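Local coordinates for protein galactan 1,3-beta-galactosidase (Phanerochaete chrysosporium, PDB 7BYS) that probably cleaves single galactose units from the ends of beta-1,3-galactan chains and carries a calcium-containing carbohydrate-binding module, at residues S348-F359 with V392-S403. Residues are numbered along the deposited sequence; the frame is centred on the assembly and turned at random.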
# COMPACT_ATOMS: atom_id res chain seq x y z
N SER A 348 -28.15 -12.99 -2.03
CA SER A 348 -27.87 -11.92 -1.07
C SER A 348 -28.98 -11.84 -0.04
O SER A 348 -30.11 -12.29 -0.26
CB SER A 348 -27.71 -10.57 -1.76
OG SER A 348 -27.24 -9.60 -0.84
N ASN A 349 -28.64 -11.25 1.10
CA ASN A 349 -29.60 -10.80 2.10
C ASN A 349 -30.08 -9.38 1.83
O ASN A 349 -30.92 -8.87 2.58
CB ASN A 349 -28.98 -10.86 3.51
CG ASN A 349 -27.55 -10.33 3.55
OD1 ASN A 349 -27.10 -9.63 2.64
ND2 ASN A 349 -26.83 -10.65 4.62
N GLY A 350 -29.56 -8.74 0.78
CA GLY A 350 -29.86 -7.35 0.48
C GLY A 350 -28.78 -6.42 0.99
O GLY A 350 -27.81 -6.83 1.63
N GLY A 351 -28.97 -5.14 0.70
CA GLY A 351 -28.03 -4.13 1.12
C GLY A 351 -26.80 -4.08 0.24
O GLY A 351 -26.73 -4.65 -0.85
N SER A 352 -25.79 -3.38 0.75
CA SER A 352 -24.57 -3.14 -0.00
C SER A 352 -23.53 -4.20 0.33
O SER A 352 -23.35 -4.59 1.48
CB SER A 352 -24.03 -1.75 0.31
OG SER A 352 -22.72 -1.59 -0.18
N HIS A 353 -22.84 -4.67 -0.71
CA HIS A 353 -21.86 -5.74 -0.55
C HIS A 353 -20.62 -5.44 -1.37
O HIS A 353 -20.71 -5.04 -2.53
CB HIS A 353 -22.46 -7.08 -0.98
CG HIS A 353 -23.52 -7.57 -0.05
ND1 HIS A 353 -23.28 -8.50 0.93
CD2 HIS A 353 -24.82 -7.22 0.07
CE1 HIS A 353 -24.39 -8.72 1.61
NE2 HIS A 353 -25.34 -7.95 1.11
N TRP A 354 -19.46 -5.64 -0.75
CA TRP A 354 -18.21 -5.61 -1.49
C TRP A 354 -18.09 -6.86 -2.34
O TRP A 354 -18.33 -7.97 -1.87
CB TRP A 354 -17.03 -5.55 -0.52
CG TRP A 354 -16.81 -4.19 0.00
CD1 TRP A 354 -17.01 -3.77 1.29
CD2 TRP A 354 -16.37 -3.04 -0.74
NE1 TRP A 354 -16.71 -2.44 1.40
CE2 TRP A 354 -16.31 -1.97 0.17
CE3 TRP A 354 -15.99 -2.83 -2.06
CZ2 TRP A 354 -15.90 -0.70 -0.21
CZ3 TRP A 354 -15.59 -1.56 -2.45
CH2 TRP A 354 -15.54 -0.51 -1.52
N VAL A 355 -17.71 -6.68 -3.60
CA VAL A 355 -17.50 -7.78 -4.53
C VAL A 355 -16.09 -7.65 -5.10
O VAL A 355 -15.72 -6.59 -5.62
CB VAL A 355 -18.55 -7.77 -5.66
CG1 VAL A 355 -18.35 -8.94 -6.59
CG2 VAL A 355 -19.98 -7.79 -5.06
N ALA A 356 -15.31 -8.71 -4.98
CA ALA A 356 -13.96 -8.73 -5.53
C ALA A 356 -14.00 -9.33 -6.93
O ALA A 356 -14.51 -10.44 -7.12
CB ALA A 356 -13.03 -9.55 -4.64
N LEU A 357 -13.45 -8.61 -7.89
CA LEU A 357 -13.37 -9.07 -9.28
C LEU A 357 -11.96 -9.60 -9.52
O LEU A 357 -10.99 -8.84 -9.45
CB LEU A 357 -13.69 -7.93 -10.25
CG LEU A 357 -14.92 -7.06 -9.96
CD1 LEU A 357 -15.08 -6.00 -11.05
CD2 LEU A 357 -16.16 -7.90 -9.81
N TYR A 358 -11.86 -10.91 -9.78
CA TYR A 358 -10.58 -11.55 -10.08
C TYR A 358 -10.40 -11.60 -11.59
O TYR A 358 -11.23 -12.17 -12.30
CB TYR A 358 -10.53 -12.95 -9.48
CG TYR A 358 -10.32 -12.96 -7.99
CD1 TYR A 358 -11.32 -12.54 -7.12
CD2 TYR A 358 -9.12 -13.39 -7.46
CE1 TYR A 358 -11.11 -12.53 -5.74
CE2 TYR A 358 -8.90 -13.39 -6.09
CZ TYR A 358 -9.89 -12.95 -5.25
OH TYR A 358 -9.64 -12.96 -3.89
N PHE A 359 -9.32 -10.99 -12.08
CA PHE A 359 -9.14 -10.83 -13.51
C PHE A 359 -7.65 -10.95 -13.84
O PHE A 359 -6.79 -10.83 -12.97
CB PHE A 359 -9.64 -9.44 -13.96
CG PHE A 359 -8.81 -8.32 -13.39
CD1 PHE A 359 -7.69 -7.86 -14.07
CD2 PHE A 359 -9.10 -7.80 -12.13
CE1 PHE A 359 -6.90 -6.87 -13.53
CE2 PHE A 359 -8.32 -6.80 -11.59
CZ PHE A 359 -7.21 -6.34 -12.28
N VAL A 392 -3.53 -13.50 -12.12
CA VAL A 392 -4.81 -12.97 -11.66
C VAL A 392 -4.57 -12.14 -10.39
O VAL A 392 -3.85 -12.58 -9.48
CB VAL A 392 -5.82 -14.10 -11.41
CG1 VAL A 392 -7.08 -13.58 -10.68
CG2 VAL A 392 -6.18 -14.74 -12.75
N ILE A 393 -5.14 -10.94 -10.36
CA ILE A 393 -5.29 -10.17 -9.13
C ILE A 393 -6.75 -9.77 -9.00
O ILE A 393 -7.55 -10.03 -9.89
CB ILE A 393 -4.36 -8.94 -9.07
CG1 ILE A 393 -4.68 -7.95 -10.20
CG2 ILE A 393 -2.87 -9.37 -9.10
CD1 ILE A 393 -3.97 -6.60 -10.09
N SER A 394 -7.11 -9.13 -7.89
CA SER A 394 -8.49 -8.73 -7.69
C SER A 394 -8.60 -7.25 -7.37
O SER A 394 -7.70 -6.67 -6.75
CB SER A 394 -9.18 -9.57 -6.60
OG SER A 394 -8.63 -9.25 -5.33
N VAL A 395 -9.72 -6.65 -7.78
CA VAL A 395 -10.07 -5.29 -7.38
C VAL A 395 -11.50 -5.27 -6.88
O VAL A 395 -12.33 -6.06 -7.35
CB VAL A 395 -9.89 -4.28 -8.53
CG1 VAL A 395 -8.42 -4.12 -8.90
CG2 VAL A 395 -10.74 -4.67 -9.75
N PRO A 396 -11.84 -4.38 -5.95
CA PRO A 396 -13.17 -4.42 -5.33
C PRO A 396 -14.13 -3.40 -5.90
O PRO A 396 -13.74 -2.32 -6.37
CB PRO A 396 -12.85 -4.07 -3.87
CG PRO A 396 -11.74 -3.06 -4.01
CD PRO A 396 -10.90 -3.55 -5.18
N VAL A 397 -15.42 -3.74 -5.83
CA VAL A 397 -16.50 -2.82 -6.16
C VAL A 397 -17.65 -3.07 -5.19
O VAL A 397 -17.95 -4.21 -4.85
CB VAL A 397 -16.92 -2.93 -7.65
CG1 VAL A 397 -17.49 -4.31 -7.97
CG2 VAL A 397 -17.93 -1.83 -8.00
N LYS A 398 -18.25 -1.98 -4.71
CA LYS A 398 -19.35 -2.06 -3.75
C LYS A 398 -20.67 -2.03 -4.52
O LYS A 398 -20.97 -1.04 -5.20
CB LYS A 398 -19.28 -0.90 -2.76
CG LYS A 398 -20.03 -1.19 -1.45
CD LYS A 398 -19.64 -0.19 -0.36
CE LYS A 398 -19.90 1.23 -0.82
NZ LYS A 398 -18.72 2.12 -0.60
N LEU A 399 -21.45 -3.10 -4.41
CA LEU A 399 -22.67 -3.25 -5.19
C LEU A 399 -23.89 -3.36 -4.28
O LEU A 399 -23.85 -4.05 -3.26
CB LEU A 399 -22.60 -4.51 -6.08
CG LEU A 399 -21.46 -4.53 -7.10
CD1 LEU A 399 -21.49 -5.81 -7.91
CD2 LEU A 399 -21.51 -3.32 -8.01
N ASN A 400 -24.98 -2.70 -4.69
CA ASN A 400 -26.26 -2.81 -4.00
C ASN A 400 -27.03 -4.00 -4.58
O ASN A 400 -27.40 -3.98 -5.75
CB ASN A 400 -27.07 -1.53 -4.16
CG ASN A 400 -26.58 -0.42 -3.25
OD1 ASN A 400 -26.12 -0.67 -2.13
ND2 ASN A 400 -26.65 0.82 -3.73
N LEU A 401 -27.27 -5.01 -3.75
CA LEU A 401 -27.95 -6.23 -4.15
C LEU A 401 -29.31 -6.31 -3.46
O LEU A 401 -29.58 -5.61 -2.48
CB LEU A 401 -27.12 -7.46 -3.79
CG LEU A 401 -25.67 -7.51 -4.29
CD1 LEU A 401 -24.95 -8.73 -3.76
CD2 LEU A 401 -25.69 -7.51 -5.82
N ASN A 402 -30.16 -7.17 -4.00
CA ASN A 402 -31.48 -7.41 -3.42
C ASN A 402 -31.48 -8.72 -2.66
O ASN A 402 -30.67 -9.62 -2.91
CB ASN A 402 -32.55 -7.46 -4.51
CG ASN A 402 -32.70 -6.15 -5.25
OD1 ASN A 402 -32.52 -5.08 -4.68
ND2 ASN A 402 -33.02 -6.24 -6.54
N SER A 403 -32.40 -8.83 -1.70
CA SER A 403 -32.59 -10.12 -1.04
C SER A 403 -33.05 -11.15 -2.06
O SER A 403 -33.91 -10.88 -2.90
CB SER A 403 -33.62 -9.99 0.08
OG SER A 403 -33.55 -11.11 0.95
O HOH W 1 -23.41 0.54 -1.90
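From His353 with Leu399 to Phe359 with Ile393, strands 352-359 and 392-402 run antiparallel, their axes 4.4 Å apart at closest and 151° between their directions, joined by paired backbone hydrogen bonds such as Leu357 N to Val395 O (2.8 Å). On the face bearing Trp354, the indole lies over the lysine chain opposite: Lys398 CB sits 3.8 Å from the centroid of its six-membered ring, almost over its centre, and CD continues over the same face toward the rim. Lys398 runs beneath this broad apolar surface because its chi1 of -158° sets CG anti to the backbone N. Pro396 CB meets Trp354 CE3 at 3.8 Å. Cutting Trp354 back to an alanine is likely to leave the Lys398 methylenes without their aromatic cover and open a gap beside Pro396. Further along, small Ser394 lets the Tyr358 ring lie close: its CB stands 3.5 Å from the ring centroid, almost on the normal, while the hydroxyls of both residues bond the carboxylate of Asp288. Strand 392-402 is the edge strand of a four-stranded sheet in the beta-sandwich of the carbohydrate-binding module, and 420-426 pairs with the far side of 352-359. The face bearing Val355 looks into the sandwich, where Val355 and Leu399, both buried, suit the dry interior with their branched aliphatic chains. Val355 CG2 packs on Leu399 CD1 at 3.8 Å, and Leu399 reaches Ile408, Val371 and Val373 of the opposing sheet. Phe359 lies alongside Ile393, CZ to CG1 3.6 Å, its chi1 of 66° swinging the ring across the neighbouring strand, where CE2 meets Val395 CG2.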